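Local coordinates for protein orotidine 5'-phosphate decarboxylase (Sulfolobus solfataricus, PDB 4DBD) that probably catalyses the decarboxylation of orotidine 5'-monophosphate to uridine 5'-monophosphate, the last step of de novo UMP synthesis, at residues A[96-101]-A[106-111]; A[85-90]-A[117-122]; A[27-32]-A[46-51]. All coordinates share one frame; numbering follows the deposited sequence.

Contact 1: residues A[96-101]-A[106-111]; sequences ELKRYL and KNLYLV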
loop_
_atom_site.group_PDB
_atom_site.type_symbol
_atom_site.label_atom_id
_atom_site.label_comp_id
_atom_site.label_asym_id
_atom_site.label_seq_id
_atom_site.Cartn_x
_atom_site.Cartn_y
_atom_site.Cartn_z
ATOM N N GLU A 96 -9.684 13.132 1.017
ATOM C CA GLU A 96 -10.882 12.318 0.941
ATOM C C GLU A 96 -10.875 11.217 1.993
ATOM O O GLU A 96 -11.912 10.905 2.581
ATOM C CB GLU A 96 -11.031 11.722 -0.456
ATOM C CG GLU A 96 -11.346 12.759 -1.503
ATOM C CD GLU A 96 -11.437 12.192 -2.898
ATOM O OE1 GLU A 96 -11.433 10.954 -3.050
ATOM O OE2 GLU A 96 -11.526 12.996 -3.854
ATOM N N LEU A 97 -9.707 10.627 2.232
ATOM C CA LEU A 97 -9.586 9.599 3.269
ATOM C C LEU A 97 -9.794 10.195 4.665
ATOM O O LEU A 97 -10.466 9.592 5.509
ATOM C CB LEU A 97 -8.228 8.895 3.180
ATOM C CG LEU A 97 -7.947 7.848 4.259
ATOM C CD1 LEU A 97 -8.936 6.691 4.184
ATOM C CD2 LEU A 97 -6.503 7.338 4.171
ATOM N N LYS A 98 -9.220 11.375 4.904
ATOM C CA LYS A 98 -9.374 12.051 6.195
ATOM C C LYS A 98 -10.847 12.364 6.494
ATOM O O LYS A 98 -11.333 12.075 7.596
ATOM C CB LYS A 98 -8.485 13.309 6.280
ATOM C CG LYS A 98 -8.497 14.030 7.632
ATOM C CD LYS A 98 -8.022 13.136 8.761
ATOM C CE LYS A 98 -7.570 13.943 9.978
ATOM N NZ LYS A 98 -8.529 15.016 10.378
ATOM N N ARG A 99 -11.557 12.932 5.518
ATOM C CA ARG A 99 -12.974 13.223 5.691
ATOM C C ARG A 99 -13.715 11.943 6.072
ATOM O O ARG A 99 -14.573 11.942 6.957
ATOM C CB ARG A 99 -13.591 13.810 4.406
ATOM C CG ARG A 99 -12.814 14.958 3.757
ATOM C CD ARG A 99 -13.106 16.326 4.377
ATOM N NE ARG A 99 -12.521 16.471 5.707
ATOM C CZ ARG A 99 -11.221 16.636 5.940
ATOM N NH1 ARG A 99 -10.354 16.658 4.930
ATOM N NH2 ARG A 99 -10.789 16.764 7.189
ATOM N N TYR A 100 -13.389 10.851 5.389
ATOM C CA TYR A 100 -14.049 9.581 5.644
ATOM C C TYR A 100 -13.778 9.052 7.049
ATOM O O TYR A 100 -14.696 8.622 7.756
ATOM C CB TYR A 100 -13.634 8.522 4.630
ATOM C CG TYR A 100 -14.294 7.208 4.939
ATOM C CD1 TYR A 100 -15.584 6.943 4.502
ATOM C CD2 TYR A 100 -13.650 6.250 5.712
ATOM C CE1 TYR A 100 -16.212 5.749 4.807
ATOM C CE2 TYR A 100 -14.273 5.037 6.024
ATOM C CZ TYR A 100 -15.556 4.802 5.567
ATOM O OH TYR A 100 -16.191 3.616 5.864
ATOM N N LEU A 101 -12.512 9.069 7.450
ATOM C CA LEU A 101 -12.141 8.516 8.746
ATOM C C LEU A 101 -12.753 9.359 9.859
ATOM O O LEU A 101 -13.238 8.810 10.855
ATOM C CB LEU A 101 -10.610 8.428 8.884
ATOM C CG LEU A 101 -9.922 7.439 7.936
ATOM C CD1 LEU A 101 -8.376 7.524 8.024
ATOM C CD2 LEU A 101 -10.375 6.009 8.135
ATOM N N LYS A 106 -12.533 7.292 13.133
ATOM C CA LYS A 106 -11.258 6.576 13.029
ATOM C C LYS A 106 -10.101 7.566 13.055
ATOM O O LYS A 106 -10.248 8.707 12.627
ATOM C CB LYS A 106 -11.221 5.776 11.724
ATOM C CG LYS A 106 -12.397 4.838 11.543
ATOM C CD LYS A 106 -12.439 3.815 12.668
ATOM C CE LYS A 106 -13.590 2.832 12.478
ATOM N NZ LYS A 106 -13.688 1.883 13.619
ATOM N N ASN A 107 -8.954 7.123 13.567
ATOM C CA ASN A 107 -7.739 7.930 13.553
ATOM C C ASN A 107 -6.890 7.643 12.313
ATOM O O ASN A 107 -6.880 6.516 11.800
ATOM C CB ASN A 107 -6.883 7.638 14.791
ATOM C CG ASN A 107 -7.606 7.912 16.090
ATOM O OD1 ASN A 107 -8.202 8.971 16.279
ATOM N ND2 ASN A 107 -7.547 6.949 17.005
ATOM N N LEU A 108 -6.153 8.656 11.859
ATOM C CA LEU A 108 -5.216 8.507 10.747
ATOM C C LEU A 108 -3.795 8.738 11.244
ATOM O O LEU A 108 -3.537 9.688 11.982
ATOM C CB LEU A 108 -5.539 9.518 9.624
ATOM C CG LEU A 108 -4.656 9.556 8.374
ATOM C CD1 LEU A 108 -4.650 8.204 7.651
ATOM C CD2 LEU A 108 -5.065 10.688 7.419
ATOM N N TYR A 109 -2.892 7.837 10.866
ATOM C CA TYR A 109 -1.452 8.006 11.087
ATOM C C TYR A 109 -0.785 8.089 9.721
ATOM O O TYR A 109 -1.054 7.251 8.854
ATOM C CB TYR A 109 -0.888 6.794 11.832
ATOM C CG TYR A 109 -1.243 6.753 13.295
ATOM C CD1 TYR A 109 -0.327 7.151 14.258
ATOM C CD2 TYR A 109 -2.491 6.308 13.718
ATOM C CE1 TYR A 109 -0.642 7.116 15.602
ATOM C CE2 TYR A 109 -2.814 6.265 15.070
ATOM C CZ TYR A 109 -1.883 6.674 16.000
ATOM O OH TYR A 109 -2.181 6.647 17.338
ATOM N N LEU A 110 0.095 9.074 9.523
ATOM C CA LEU A 110 0.757 9.222 8.229
ATOM C C LEU A 110 2.233 8.836 8.308
ATOM O O LEU A 110 2.927 9.173 9.264
ATOM C CB LEU A 110 0.627 10.646 7.703
ATOM C CG LEU A 110 -0.767 11.168 7.359
ATOM C CD1 LEU A 110 -0.665 12.607 6.880
ATOM C CD2 LEU A 110 -1.433 10.281 6.288
ATOM N N VAL A 111 2.704 8.120 7.294
ATOM C CA VAL A 111 4.102 7.709 7.241
ATOM C C VAL A 111 4.996 8.887 6.856
ATOM O O VAL A 111 4.846 9.469 5.773
ATOM C CB VAL A 111 4.297 6.560 6.243
ATOM C CG1 VAL A 111 5.790 6.249 6.097
ATOM C CG2 VAL A 111 3.529 5.340 6.712
#

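Contact 2: residues A[85-90]-A[117-122]; sequences HSFIGV and EGWSTL. With SO4 (sulfate ion), chain C.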
loop_
_atom_site.group_PDB
_atom_site.type_symbol
_atom_site.label_atom_id
_atom_site.label_comp_id
_atom_site.label_asym_id
_atom_site.label_seq_id
_atom_site.Cartn_x
_atom_site.Cartn_y
_atom_site.Cartn_z
ATOM N N HIS A 85 0.412 6.546 3.650
ATOM C CA HIS A 85 1.638 7.266 3.283
ATOM C C HIS A 85 1.374 8.742 3.067
ATOM O O HIS A 85 0.397 9.104 2.430
ATOM C CB HIS A 85 2.239 6.683 2.005
ATOM C CG HIS A 85 3.217 5.580 2.249
ATOM N ND1 HIS A 85 4.475 5.802 2.765
ATOM C CD2 HIS A 85 3.115 4.242 2.055
ATOM C CE1 HIS A 85 5.110 4.648 2.880
ATOM N NE2 HIS A 85 4.307 3.687 2.457
ATOM N N SER A 86 2.257 9.592 3.593
ATOM C CA SER A 86 2.180 11.024 3.308
ATOM C C SER A 86 2.492 11.350 1.855
ATOM O O SER A 86 1.913 12.280 1.288
ATOM C CB SER A 86 3.186 11.803 4.173
ATOM O OG SER A 86 2.904 11.669 5.549
ATOM N N PHE A 87 3.409 10.596 1.243
ATOM C CA PHE A 87 3.953 11.003 -0.062
ATOM C C PHE A 87 2.914 11.062 -1.184
ATOM O O PHE A 87 3.129 11.725 -2.210
ATOM C CB PHE A 87 5.176 10.155 -0.472
ATOM C CG PHE A 87 4.837 8.774 -0.976
ATOM C CD1 PHE A 87 4.475 8.571 -2.301
ATOM C CD2 PHE A 87 4.925 7.678 -0.135
ATOM C CE1 PHE A 87 4.171 7.292 -2.766
ATOM C CE2 PHE A 87 4.628 6.408 -0.591
ATOM C CZ PHE A 87 4.251 6.213 -1.907
ATOM N N ILE A 88 1.776 10.409 -0.975
ATOM C CA ILE A 88 0.707 10.429 -1.988
ATOM C C ILE A 88 0.005 11.779 -2.112
ATOM O O ILE A 88 -0.666 12.044 -3.110
ATOM C CB ILE A 88 -0.340 9.337 -1.745
ATOM C CG1 ILE A 88 -1.047 9.555 -0.413
ATOM C CG2 ILE A 88 0.318 7.952 -1.783
ATOM C CD1 ILE A 88 -1.934 8.379 -0.036
ATOM N N GLY A 89 0.134 12.616 -1.088
ATOM C CA GLY A 89 -0.371 13.970 -1.179
ATOM C C GLY A 89 -1.821 14.116 -0.766
ATOM O O GLY A 89 -2.488 13.149 -0.366
ATOM N N VAL A 90 -2.329 15.338 -0.886
ATOM C CA VAL A 90 -3.609 15.676 -0.273
ATOM C C VAL A 90 -4.790 15.605 -1.248
ATOM O O VAL A 90 -5.665 14.757 -1.118
ATOM C CB VAL A 90 -3.532 17.073 0.396
ATOM C CG1 VAL A 90 -4.902 17.506 0.952
ATOM C CG2 VAL A 90 -2.457 17.078 1.489
ATOM N N GLU A 117 17.365 1.933 4.270
ATOM C CA GLU A 117 18.337 2.873 3.725
ATOM C C GLU A 117 17.842 3.560 2.460
ATOM O O GLU A 117 18.215 4.705 2.187
ATOM C CB GLU A 117 19.675 2.175 3.453
ATOM C CG GLU A 117 20.553 2.041 4.674
ATOM C CD GLU A 117 21.817 1.251 4.392
ATOM O OE1 GLU A 117 22.107 0.316 5.163
ATOM O OE2 GLU A 117 22.515 1.566 3.402
ATOM N N GLY A 118 16.992 2.864 1.704
ATOM C CA GLY A 118 16.511 3.361 0.433
ATOM C C GLY A 118 15.489 4.478 0.555
ATOM O O GLY A 118 15.162 5.131 -0.432
ATOM N N TRP A 119 14.984 4.708 1.764
ATOM C CA TRP A 119 14.030 5.798 1.967
ATOM C C TRP A 119 14.700 7.149 1.777
ATOM O O TRP A 119 15.639 7.493 2.503
ATOM C CB TRP A 119 13.399 5.740 3.361
ATOM C CG TRP A 119 12.403 6.847 3.589
ATOM C CD1 TRP A 119 12.620 8.030 4.232
ATOM C CD2 TRP A 119 11.039 6.873 3.154
ATOM N NE1 TRP A 119 11.473 8.787 4.236
ATOM C CE2 TRP A 119 10.485 8.096 3.577
ATOM C CE3 TRP A 119 10.232 5.970 2.451
ATOM C CZ2 TRP A 119 9.155 8.447 3.319
ATOM C CZ3 TRP A 119 8.912 6.311 2.209
ATOM C CH2 TRP A 119 8.388 7.540 2.638
ATOM N N SER A 120 14.200 7.922 0.818
ATOM C CA SER A 120 14.772 9.226 0.513
ATOM C C SER A 120 14.428 10.288 1.552
ATOM O O SER A 120 13.283 10.411 1.999
ATOM C CB SER A 120 14.341 9.706 -0.875
ATOM O OG SER A 120 14.945 10.950 -1.170
ATOM N N THR A 121 15.444 11.055 1.916
ATOM C CA THR A 121 15.322 12.138 2.868
ATOM C C THR A 121 14.893 13.404 2.136
ATOM O O THR A 121 14.533 14.404 2.757
ATOM C CB THR A 121 16.692 12.393 3.538
ATOM O OG1 THR A 121 16.508 12.863 4.876
ATOM C CG2 THR A 121 17.511 13.408 2.730
ATOM N N LEU A 122 14.925 13.350 0.810
ATOM C CA LEU A 122 14.854 14.556 -0.017
ATOM C C LEU A 122 13.534 15.318 0.043
ATOM O O LEU A 122 13.467 16.480 -0.351
ATOM C CB LEU A 122 15.180 14.213 -1.471
ATOM C CG LEU A 122 16.569 13.616 -1.684
ATOM C CD1 LEU A 122 16.848 13.406 -3.167
ATOM C CD2 LEU A 122 17.624 14.512 -1.048
HETATM S S SO4 C . 19.246 10.149 6.424
HETATM O O1 SO4 C . 19.078 9.545 7.746
HETATM O O2 SO4 C . 18.750 9.223 5.404
HETATM O O3 SO4 C . 18.498 11.405 6.359
HETATM O O4 SO4 C . 20.659 10.417 6.182
#

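Contact 3: residues A[27-32]-A[46-51]; sequences YGIKVG and ELLIGL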
loop_
_atom_site.group_PDB
_atom_site.type_symbol
_atom_site.label_atom_id
_atom_site.label_comp_id
_atom_site.label_asym_id
_atom_site.label_seq_id
_atom_site.Cartn_x
_atom_site.Cartn_y
_atom_site.Cartn_z
ATOM N N TYR A 27 0.438 -1.167 24.194
ATOM C CA TYR A 27 -0.425 -0.028 23.932
ATOM C C TYR A 27 -1.396 -0.360 22.805
ATOM O O TYR A 27 -2.575 0.012 22.846
ATOM C CB TYR A 27 0.379 1.205 23.557
ATOM C CG TYR A 27 -0.500 2.300 23.020
ATOM C CD1 TYR A 27 -1.216 3.125 23.878
ATOM C CD2 TYR A 27 -0.631 2.503 21.655
ATOM C CE1 TYR A 27 -2.027 4.127 23.391
ATOM C CE2 TYR A 27 -1.444 3.508 21.158
ATOM C CZ TYR A 27 -2.138 4.314 22.032
ATOM O OH TYR A 27 -2.945 5.314 21.552
ATOM N N GLY A 28 -0.890 -1.057 21.793
ATOM C CA GLY A 28 -1.682 -1.362 20.621
ATOM C C GLY A 28 -1.145 -2.551 19.854
ATOM O O GLY A 28 -0.088 -3.119 20.176
ATOM N N ILE A 29 -1.882 -2.921 18.818
ATOM C CA ILE A 29 -1.505 -3.994 17.926
ATOM C C ILE A 29 -1.675 -3.453 16.516
ATOM O O ILE A 29 -2.711 -2.856 16.196
ATOM C CB ILE A 29 -2.429 -5.201 18.100
ATOM C CG1 ILE A 29 -2.214 -5.822 19.478
ATOM C CG2 ILE A 29 -2.201 -6.206 16.985
ATOM C CD1 ILE A 29 -3.287 -6.810 19.878
ATOM N N LYS A 30 -0.656 -3.638 15.688
ATOM C CA LYS A 30 -0.673 -3.143 14.314
ATOM C C LYS A 30 -0.814 -4.332 13.364
ATOM O O LYS A 30 0.064 -5.194 13.279
ATOM C CB LYS A 30 0.595 -2.337 13.997
ATOM C CG LYS A 30 0.585 -1.671 12.615
ATOM C CD LYS A 30 1.853 -0.855 12.358
ATOM C CE LYS A 30 3.052 -1.728 12.015
ATOM N NZ LYS A 30 2.962 -2.335 10.663
ATOM N N VAL A 31 -1.941 -4.368 12.658
ATOM C CA VAL A 31 -2.294 -5.470 11.777
ATOM C C VAL A 31 -1.903 -5.147 10.339
ATOM O O VAL A 31 -2.313 -4.120 9.812
ATOM C CB VAL A 31 -3.819 -5.708 11.815
ATOM C CG1 VAL A 31 -4.201 -6.838 10.890
ATOM C CG2 VAL A 31 -4.283 -5.989 13.243
ATOM N N GLY A 32 -1.135 -6.030 9.702
ATOM C CA GLY A 32 -0.653 -5.790 8.353
ATOM C C GLY A 32 -1.265 -6.672 7.284
ATOM O O GLY A 32 -2.075 -7.558 7.576
ATOM N N GLU A 46 -11.964 -12.064 13.685
ATOM C CA GLU A 46 -12.226 -12.897 14.855
ATOM C C GLU A 46 -11.083 -12.809 15.865
ATOM O O GLU A 46 -11.303 -12.684 17.067
ATOM C CB GLU A 46 -12.423 -14.349 14.424
ATOM C CG GLU A 46 -12.670 -15.293 15.584
ATOM C CD GLU A 46 -13.033 -16.692 15.137
ATOM O OE1 GLU A 46 -13.079 -16.937 13.914
ATOM O OE2 GLU A 46 -13.274 -17.551 16.011
ATOM N N LEU A 47 -9.855 -12.879 15.365
ATOM C CA LEU A 47 -8.680 -12.849 16.222
ATOM C C LEU A 47 -8.625 -11.602 17.107
ATOM O O LEU A 47 -8.141 -11.654 18.240
ATOM C CB LEU A 47 -7.408 -12.934 15.362
ATOM C CG LEU A 47 -6.093 -13.150 16.114
ATOM C CD1 LEU A 47 -6.164 -14.388 16.992
ATOM C CD2 LEU A 47 -4.919 -13.249 15.144
ATOM N N LEU A 48 -9.121 -10.480 16.587
ATOM C CA LEU A 48 -8.955 -9.187 17.251
ATOM C C LEU A 48 -10.107 -8.763 18.159
ATOM O O LEU A 48 -10.044 -7.710 18.792
ATOM C CB LEU A 48 -8.716 -8.099 16.199
ATOM C CG LEU A 48 -7.370 -8.200 15.492
ATOM C CD1 LEU A 48 -7.351 -7.312 14.263
ATOM C CD2 LEU A 48 -6.236 -7.836 16.443
ATOM N N ILE A 49 -11.149 -9.584 18.228
ATOM C CA ILE A 49 -12.410 -9.166 18.844
ATOM C C ILE A 49 -12.368 -8.799 20.332
ATOM O O ILE A 49 -12.723 -7.676 20.697
ATOM C CB ILE A 49 -13.526 -10.190 18.581
ATOM C CG1 ILE A 49 -14.124 -9.952 17.191
ATOM C CG2 ILE A 49 -14.608 -10.084 19.647
ATOM C CD1 ILE A 49 -15.166 -10.979 16.781
ATOM N N GLY A 50 -11.940 -9.722 21.186
ATOM C CA GLY A 50 -11.998 -9.486 22.621
ATOM C C GLY A 50 -10.896 -8.612 23.203
ATOM O O GLY A 50 -10.986 -8.176 24.354
ATOM N N LEU A 51 -9.867 -8.337 22.406
ATOM C CA LEU A 51 -8.643 -7.712 22.901
ATOM C C LEU A 51 -8.835 -6.299 23.448
ATOM O O LEU A 51 -9.328 -5.415 22.749
ATOM C CB LEU A 51 -7.579 -7.704 21.801
ATOM C CG LEU A 51 -7.296 -9.051 21.133
ATOM C CD1 LEU A 51 -6.174 -8.920 20.115
ATOM C CD2 LEU A 51 -6.954 -10.111 22.171
#

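Contact 1: residues A[96-101]-A[106-111]
Leu101, Leu97 and Leu108 form the apolar centre of this contact. Leu101 and Leu108 meet at about a right angle. The CD1 methyl of Leu101 lies 3.8 Å from CD1 of Leu108 and equally close to its CB. Leu97 comes in from one helical turn earlier, with its CD2 4.0 Å from Leu108 CD1. Leu108 CG stands anti to its backbone N (chi1 179°), and its two methyls then part between two neighbours. CD1 serves the two leucines, while CD2 meets the aliphatic chain of Lys98, 4.1 Å from its CD. The other branch of Leu101, CD2, rests on Lys106 CB at 3.7 Å. With an alanine at Leu101, both of these branches would be gone, which would probably open a gap beside Leu108 and strip Lys106 CB of the methyl resting on it.

One backbone hydrogen bond joins the segments. Lys106 N donates to Leu101 O over 2.8 Å, and the N-H points almost straight at the oxygen (172°). It ties the last turn of helix 90-103 to the residue before strand 107-113.

The charged ends turn to other partners. Lys98 NZ forms a salt bridge with Asp102, and Lys106 NZ is hydrogen-bonded to Ala79 O and Ser77 O.

Helix 90-103 and strand 107-113 belong to one beta-alpha-beta unit of the TIM barrel, begun by strand 81-85. The axes of helix 96-101 and strand 107-111 lie at 149°, roughly antiparallel. Helix 66-73 packs beside Leu97, Phe82 of strand 81-85 touches Leu101, and Ile134 of helix 124-134 touches Leu108.

Contact 2: residues A[85-90]-A[117-122]
Trp119 meets His85 and Phe87 through the six-membered part of its indole. CZ3 of Trp119 lies 4.2 Å from His85 CE1, and the neighbouring CH2 lies 4.4 Å from Phe87 CD2. Both approaches are oblique, and they bury little surface. Trp119 CG is anti to the backbone N (chi1 -179°), which sends the indole back from its loop toward the other one. Within segment 85-90 the two rings also touch each other. Phe87 CE2 sits above one face of the His85 imidazole, toward its rim, and His85 CE1 lies at the edge of the Phe87 ring. Phe87 was modelled in two conformers, and its ring contacts are described for one of them.

These loops follow strands 81-85 and 107-113 at the C-terminal end of the TIM barrel, the end that holds the active site in this fold. The His85 side chain is about 4 Å from that of Lys61, the probable proton donor. The same loops face the second subunit of the homodimer. His85 NE2 is hydrogen-bonded to Ala63 O of the second subunit, and Phe87 packs edge-to-face with Phe87 of that subunit.

A backbone bond shapes one loop and a serine hydroxyl the other. Residues 86-89 form a type I turn, closed by Gly89 N donating to Ser86 O at 3.0 Å. Gly89 then takes the N-cap position of helix 90-103. In the other loop, Ser120 OG accepts from Leu122 N at 3.1 Å, which makes an ST turn.

A sulfate, probably from the crystallisation liquor, is held beside the second loop. Thr121 OG1 donates to its O3 over 2.9 Å, and His148 NE2 is also hydrogen-bonded to the ion.

Contact 3: residues A[27-32]-A[46-51]
Val31 and Leu48 reach toward each other tip to tip. The CG2 methyl of Val31 lies 3.5 Å from CD1 of Leu48, tighter than usual van der Waals contact. Leu48 CD2 stands a little farther off, 4.2 Å from the same Val31 methyl. The valine methyl thus meets the fork of the leucine, closer to one branch. Leu48 CG is anti to its carbonyl carbon (chi1 -69°), which carries this fork toward the strand.

Ile29 and Leu51 are set differently. Their side chains cross at about a right angle, with Ile29 CD1 3.6 Å from Leu51 CD1. Ile29 divides its branches between the two leucines. Its long arm goes to Leu51, and its CG2 makes a looser contact with Leu48 CD2 at 4.4 Å.

All four side chains are buried, and the contact between the segments is wholly apolar. Tyr16, Leu19 and Lys20 of helix 16-22 touch Leu51, and Val36 of helix 33-39 touches Val31. Lys30, between the two outward strand residues, points to the other side of the sheet. Its NZ forms a salt bridge with Asp59, a predicted active-site residue, and Lys30 itself probably binds substrate.

Such alternation is characteristic of a TIM-barrel strand. Ile29 and Val31 of strand 28-32 pack outward on Leu48 of helix 41-48 and on Leu51 in the loop that follows, while Lys30 points into the barrel, toward Asp59.

In the fold
Contacts 1 and 3 reach the same closed parallel sheet at different strands. Their centres are 19 Å apart, and they do not touch. Contact 1 is nested within the chain loop that contact 2 closes. These two are joined, with Val111 O 2.9 Å from Ser86 OG in a probable hydrogen bond. Contacts 2 and 3 lie on opposite sides of the chain's centre, with 27 Å between their centres. Contacts 1 and 3 pack on the outside of the barrel wall. Lys30 of contact 3 reaches the predicted active-site residue Asp59. The side chains of His85 and Val31 are each about 7 Å from that of Asp59, and that of Leu97 about 9 Å from that of Asp64.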